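Long-range contact in 5'-tyrosyl-DNA phosphodiesterase (Caenorhabditis elegans, PDB 4FVA), which belongs to the endonuclease/exonuclease/phosphatase family, with a DNase I-like fold, and carries a bound magnesium ion: residues F99-I110 with L122-H133. Numbering follows the deposited sequence.
Sequences FQNSGMYRTLQI and LLNTHLESTREH. With EDO (1,2-ethanediol), chain E; EDO (1,2-ethanediol), chain I.
The guanidinium of Arg106 lies flat on the His126 ring, planes 19° apart, with NH1 over the ring centre. Within the guanidinium plane NH1 donates to His126 O (3.0 Å), which it meets from above the carbonyl plane, while NH2 donates to Ser129 OG (2.8 Å); Tyr79 OH also bonds NH2. A bend at chi2 (-55°) brings the chain past His126 O, and the stack together with the in-plane bonds should fix the rotation of the guanidinium. Beside it the Glu128 carboxylate reaches into the 102-104 turn: Ser102 OG donates to the syn lone pair of OE1 (2.6 Å) and Gly103 N to OE2 (2.9 Å). Ser102 OG in turn accepts from Met104 N, an ST turn that shapes the loop receiving the glutamate. Extended Met104 lays CE over one face of His133, 3.5 Å from the ring centroid. Toward the strands, Thr125 OG1 meets the edge of Phe99 at CE2 (3.2 Å) and donates to Thr107 O. Two waters bridge the widening strands here, water 1 joining Thr107 N to His126 N. Further along, Gln109 and Asn124 form a hydrogen-bonded antiparallel pair, and Ile110 CG1 packs on Leu123 CG (3.9 Å). Ser129 OG and His126 NE2 both hydrogen-bond a malonate ion, probably from the crystallisation liquor. The contact forms the open end of the beta hairpin 107-115/118-126 in a DNase I-like fold, where His126, ending its strand, touches the magnesium ligand Glu52.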
loop_
_atom_site.group_PDB
_atom_site.type_symbol
_atom_site.label_atom_id
_atom_site.label_comp_id
_atom_site.label_asym_id
_atom_site.label_seq_id
_atom_site.Cartn_x
_atom_site.Cartn_y
_atom_site.Cartn_z
ATOM N N PHE A 99 -1.292 14.902 -7.239
ATOM C CA PHE A 99 -0.497 14.870 -8.455
ATOM C C PHE A 99 -1.120 15.831 -9.459
ATOM O O PHE A 99 -2.291 15.696 -9.831
ATOM C CB PHE A 99 -0.423 13.463 -9.045
ATOM C CG PHE A 99 0.277 12.461 -8.163
ATOM C CD1 PHE A 99 1.435 12.801 -7.483
ATOM C CD2 PHE A 99 -0.195 11.158 -8.067
ATOM C CE1 PHE A 99 2.094 11.866 -6.689
ATOM C CE2 PHE A 99 0.453 10.213 -7.270
ATOM C CZ PHE A 99 1.599 10.568 -6.586
ATOM N N GLN A 100 -0.331 16.802 -9.892
ATOM C CA GLN A 100 -0.792 17.848 -10.800
ATOM C C GLN A 100 -1.213 17.270 -12.154
ATOM O O GLN A 100 -2.179 17.733 -12.762
ATOM C CB GLN A 100 0.314 18.903 -10.931
ATOM C CG GLN A 100 0.502 19.686 -9.608
ATOM C CD GLN A 100 1.598 20.753 -9.647
ATOM O OE1 GLN A 100 2.440 20.775 -10.547
ATOM N NE2 GLN A 100 1.615 21.611 -8.633
ATOM N N ASN A 101 -0.505 16.237 -12.605
ATOM C CA ASN A 101 -0.755 15.625 -13.908
ATOM C C ASN A 101 -1.815 14.521 -13.887
ATOM O O ASN A 101 -1.994 13.816 -14.881
ATOM C CB ASN A 101 0.541 15.037 -14.463
ATOM C CG ASN A 101 0.927 13.734 -13.774
ATOM O OD1 ASN A 101 0.330 13.354 -12.757
ATOM N ND2 ASN A 101 1.939 13.058 -14.301
ATOM N N SER A 102 -2.496 14.335 -12.763
ATOM C CA SER A 102 -3.465 13.240 -12.679
ATOM C C SER A 102 -4.884 13.627 -13.103
ATOM O O SER A 102 -5.409 14.674 -12.715
ATOM C CB SER A 102 -3.520 12.641 -11.276
ATOM O OG SER A 102 -4.422 11.547 -11.279
ATOM N N GLY A 103 -5.508 12.758 -13.886
ATOM C CA GLY A 103 -6.918 12.922 -14.189
ATOM C C GLY A 103 -7.780 12.033 -13.299
ATOM O O GLY A 103 -8.996 11.945 -13.494
ATOM N N MET A 104 -7.160 11.405 -12.301
ATOM C CA MET A 104 -7.839 10.402 -11.479
ATOM C C MET A 104 -7.785 10.692 -9.961
ATOM O O MET A 104 -7.895 9.777 -9.128
ATOM C CB MET A 104 -7.262 9.017 -11.804
ATOM C CG MET A 104 -7.425 8.615 -13.265
ATOM S SD MET A 104 -6.673 7.012 -13.639
ATOM C CE MET A 104 -6.633 7.073 -15.435
ATOM N N TYR A 105 -7.629 11.972 -9.623
ATOM C CA TYR A 105 -7.593 12.464 -8.238
ATOM C C TYR A 105 -6.510 11.773 -7.413
ATOM O O TYR A 105 -6.675 11.603 -6.196
ATOM C CB TYR A 105 -8.932 12.266 -7.512
ATOM C CG TYR A 105 -10.161 12.512 -8.351
ATOM C CD1 TYR A 105 -10.455 13.773 -8.860
ATOM C CD2 TYR A 105 -11.051 11.474 -8.609
ATOM C CE1 TYR A 105 -11.594 13.985 -9.627
ATOM C CE2 TYR A 105 -12.189 11.672 -9.374
ATOM C CZ TYR A 105 -12.458 12.927 -9.877
ATOM O OH TYR A 105 -13.596 13.118 -10.634
ATOM N N ARG A 106 -5.424 11.357 -8.061
ATOM C CA ARG A 106 -4.397 10.590 -7.368
ATOM C C ARG A 106 -3.484 11.500 -6.568
ATOM O O ARG A 106 -3.221 12.651 -6.963
ATOM C CB ARG A 106 -3.610 9.721 -8.355
ATOM C CG ARG A 106 -4.496 8.786 -9.185
ATOM C CD ARG A 106 -5.387 7.879 -8.310
ATOM N NE ARG A 106 -6.351 7.134 -9.129
ATOM C CZ ARG A 106 -6.045 6.035 -9.811
ATOM N NH1 ARG A 106 -4.808 5.555 -9.748
ATOM N NH2 ARG A 106 -6.967 5.412 -10.548
ATOM N N THR A 107 -2.975 10.967 -5.454
ATOM C CA THR A 107 -2.279 11.761 -4.464
ATOM C C THR A 107 -1.099 10.991 -3.895
ATOM O O THR A 107 -1.042 9.756 -3.963
ATOM C CB THR A 107 -3.221 12.090 -3.278
ATOM O OG1 THR A 107 -3.727 10.856 -2.731
ATOM C CG2 THR A 107 -4.411 12.958 -3.734
ATOM N N LEU A 108 -0.171 11.722 -3.296
ATOM C CA LEU A 108 0.846 11.090 -2.463
ATOM C C LEU A 108 0.459 11.449 -1.049
ATOM O O LEU A 108 0.510 12.621 -0.658
ATOM C CB LEU A 108 2.238 11.620 -2.800
ATOM C CG LEU A 108 3.409 11.056 -1.998
ATOM C CD1 LEU A 108 3.416 9.547 -2.108
ATOM C CD2 LEU A 108 4.718 11.628 -2.546
ATOM N N GLN A 109 0.042 10.439 -0.295
ATOM C CA GLN A 109 -0.412 10.631 1.083
ATOM C C GLN A 109 0.756 10.364 2.018
ATOM O O GLN A 109 1.312 9.261 2.021
ATOM C CB GLN A 109 -1.577 9.685 1.405
ATOM C CG GLN A 109 -2.131 9.826 2.835
ATOM C CD GLN A 109 -3.235 8.838 3.127
ATOM O OE1 GLN A 109 -3.322 7.791 2.476
ATOM N NE2 GLN A 109 -4.083 9.152 4.115
ATOM N N ILE A 110 1.131 11.364 2.815
ATOM C CA ILE A 110 2.315 11.244 3.663
ATOM C C ILE A 110 1.943 11.390 5.119
ATOM O O ILE A 110 1.360 12.406 5.514
ATOM C CB ILE A 110 3.392 12.298 3.296
ATOM C CG1 ILE A 110 3.825 12.121 1.842
ATOM C CG2 ILE A 110 4.633 12.144 4.168
ATOM C CD1 ILE A 110 4.755 13.247 1.332
ATOM N N LEU A 122 5.626 7.628 6.229
ATOM C CA LEU A 122 4.781 6.692 5.501
ATOM C C LEU A 122 4.258 7.414 4.278
ATOM O O LEU A 122 3.598 8.448 4.412
ATOM C CB LEU A 122 3.605 6.233 6.374
ATOM C CG LEU A 122 3.986 5.597 7.720
ATOM C CD1 LEU A 122 2.758 5.156 8.525
ATOM C CD2 LEU A 122 4.928 4.432 7.461
ATOM N N LEU A 123 4.548 6.876 3.097
ATOM C CA LEU A 123 4.090 7.460 1.841
ATOM C C LEU A 123 3.279 6.439 1.042
ATOM O O LEU A 123 3.815 5.428 0.585
ATOM C CB LEU A 123 5.278 7.957 1.018
ATOM C CG LEU A 123 6.156 9.049 1.650
ATOM C CD1 LEU A 123 7.187 8.465 2.616
ATOM C CD2 LEU A 123 6.830 9.875 0.564
ATOM N N ASN A 124 1.988 6.719 0.893
ATOM C CA ASN A 124 1.034 5.815 0.267
ATOM C C ASN A 124 0.450 6.467 -0.978
ATOM O O ASN A 124 -0.004 7.627 -0.932
ATOM C CB ASN A 124 -0.081 5.484 1.279
ATOM C CG ASN A 124 -1.111 4.502 0.741
ATOM O OD1 ASN A 124 -0.840 3.744 -0.188
ATOM N ND2 ASN A 124 -2.316 4.515 1.333
ATOM N N THR A 125 0.442 5.728 -2.085
ATOM C CA THR A 125 -0.074 6.279 -3.325
ATOM C C THR A 125 -0.770 5.228 -4.159
ATOM O O THR A 125 -0.600 4.035 -3.948
ATOM C CB THR A 125 1.026 6.962 -4.178
ATOM O OG1 THR A 125 0.414 7.724 -5.230
ATOM C CG2 THR A 125 1.959 5.905 -4.791
ATOM N N HIS A 126 -1.575 5.700 -5.097
ATOM C CA HIS A 126 -2.209 4.853 -6.089
ATOM C C HIS A 126 -1.901 5.506 -7.431
ATOM O O HIS A 126 -2.611 6.425 -7.835
ATOM C CB HIS A 126 -3.720 4.829 -5.847
ATOM C CG HIS A 126 -4.481 3.949 -6.794
ATOM N ND1 HIS A 126 -5.856 3.925 -6.838
ATOM C CD2 HIS A 126 -4.052 3.079 -7.745
ATOM C CE1 HIS A 126 -6.251 3.069 -7.770
ATOM N NE2 HIS A 126 -5.178 2.542 -8.331
ATOM N N LEU A 127 -0.848 5.058 -8.118
ATOM C CA LEU A 127 -0.402 5.769 -9.324
ATOM C C LEU A 127 -1.358 5.605 -10.510
ATOM O O LEU A 127 -2.131 4.642 -10.565
ATOM C CB LEU A 127 1.021 5.350 -9.713
ATOM C CG LEU A 127 2.078 5.616 -8.632
ATOM C CD1 LEU A 127 3.494 5.360 -9.176
ATOM C CD2 LEU A 127 1.928 7.030 -8.069
ATOM N N GLU A 128 -1.300 6.544 -11.458
ATOM C CA GLU A 128 -2.231 6.556 -12.585
ATOM C C GLU A 128 -2.422 5.169 -13.199
ATOM O O GLU A 128 -1.470 4.401 -13.372
ATOM C CB GLU A 128 -1.784 7.567 -13.653
ATOM C CG GLU A 128 -2.935 8.271 -14.390
ATOM C CD GLU A 128 -3.569 9.401 -13.584
ATOM O OE1 GLU A 128 -3.136 9.663 -12.433
ATOM O OE2 GLU A 128 -4.500 10.049 -14.107
ATOM N N SER A 129 -3.674 4.844 -13.502
ATOM C CA SER A 129 -4.066 3.508 -13.956
ATOM C C SER A 129 -4.012 3.366 -15.491
ATOM O O SER A 129 -4.164 4.358 -16.223
ATOM C CB SER A 129 -5.481 3.196 -13.453
ATOM O OG SER A 129 -5.615 3.426 -12.051
ATOM N N THR A 130 -3.817 2.125 -15.943
ATOM C CA THR A 130 -3.851 1.674 -17.353
ATOM C C THR A 130 -2.594 1.942 -18.165
ATOM O O THR A 130 -1.844 2.879 -17.904
ATOM C CB THR A 130 -5.065 2.192 -18.159
ATOM O OG1 THR A 130 -4.772 3.492 -18.701
ATOM C CG2 THR A 130 -6.318 2.238 -17.289
ATOM N N ARG A 131 -2.405 1.107 -19.178
ATOM C CA ARG A 131 -1.280 1.205 -20.090
ATOM C C ARG A 131 -1.169 2.592 -20.703
ATOM O O ARG A 131 -0.073 3.129 -20.833
ATOM C CB ARG A 131 -1.440 0.142 -21.187
ATOM C CG ARG A 131 -0.430 0.196 -22.325
ATOM C CD ARG A 131 1.019 0.067 -21.869
ATOM N NE ARG A 131 1.921 0.078 -23.022
ATOM C CZ ARG A 131 2.345 1.177 -23.643
ATOM N NH1 ARG A 131 1.958 2.377 -23.225
ATOM N NH2 ARG A 131 3.158 1.077 -24.686
ATOM N N GLU A 132 -2.305 3.170 -21.072
ATOM C CA GLU A 132 -2.330 4.476 -21.733
ATOM C C GLU A 132 -1.710 5.597 -20.903
ATOM O O GLU A 132 -1.238 6.603 -21.443
ATOM C CB GLU A 132 -3.765 4.850 -22.093
ATOM C CG GLU A 132 -4.460 3.807 -22.953
ATOM C CD GLU A 132 -5.950 3.731 -22.688
ATOM O OE1 GLU A 132 -6.357 2.912 -21.833
ATOM O OE2 GLU A 132 -6.708 4.489 -23.334
ATOM N N HIS A 133 -1.714 5.436 -19.587
ATOM C CA HIS A 133 -1.292 6.528 -18.724
ATOM C C HIS A 133 0.123 6.316 -18.207
ATOM O O HIS A 133 0.490 6.808 -17.140
ATOM C CB HIS A 133 -2.294 6.751 -17.582
ATOM C CG HIS A 133 -3.648 7.192 -18.045
ATOM N ND1 HIS A 133 -4.732 6.340 -18.121
ATOM C CD2 HIS A 133 -4.098 8.405 -18.450
ATOM C CE1 HIS A 133 -5.787 7.007 -18.555
ATOM N NE2 HIS A 133 -5.430 8.262 -18.760
HETATM C C1 EDO E . 3.143 15.275 -11.007
HETATM O O1 EDO E . 4.476 14.960 -11.447
HETATM C C2 EDO E . 3.227 16.033 -9.676
HETATM O O2 EDO E . 1.995 16.706 -9.386
HETATM C C1 EDO I . -3.479 -2.417 -18.111
HETATM O O1 EDO I . -4.122 -1.894 -19.282
HETATM C C2 EDO I . -3.618 -3.939 -18.054
HETATM O O2 EDO I . -4.650 -4.371 -18.952
HETATM O O HOH W 1 -3.581 8.119 -4.647
HETATM O O HOH W 2 -2.676 8.434 -1.906
#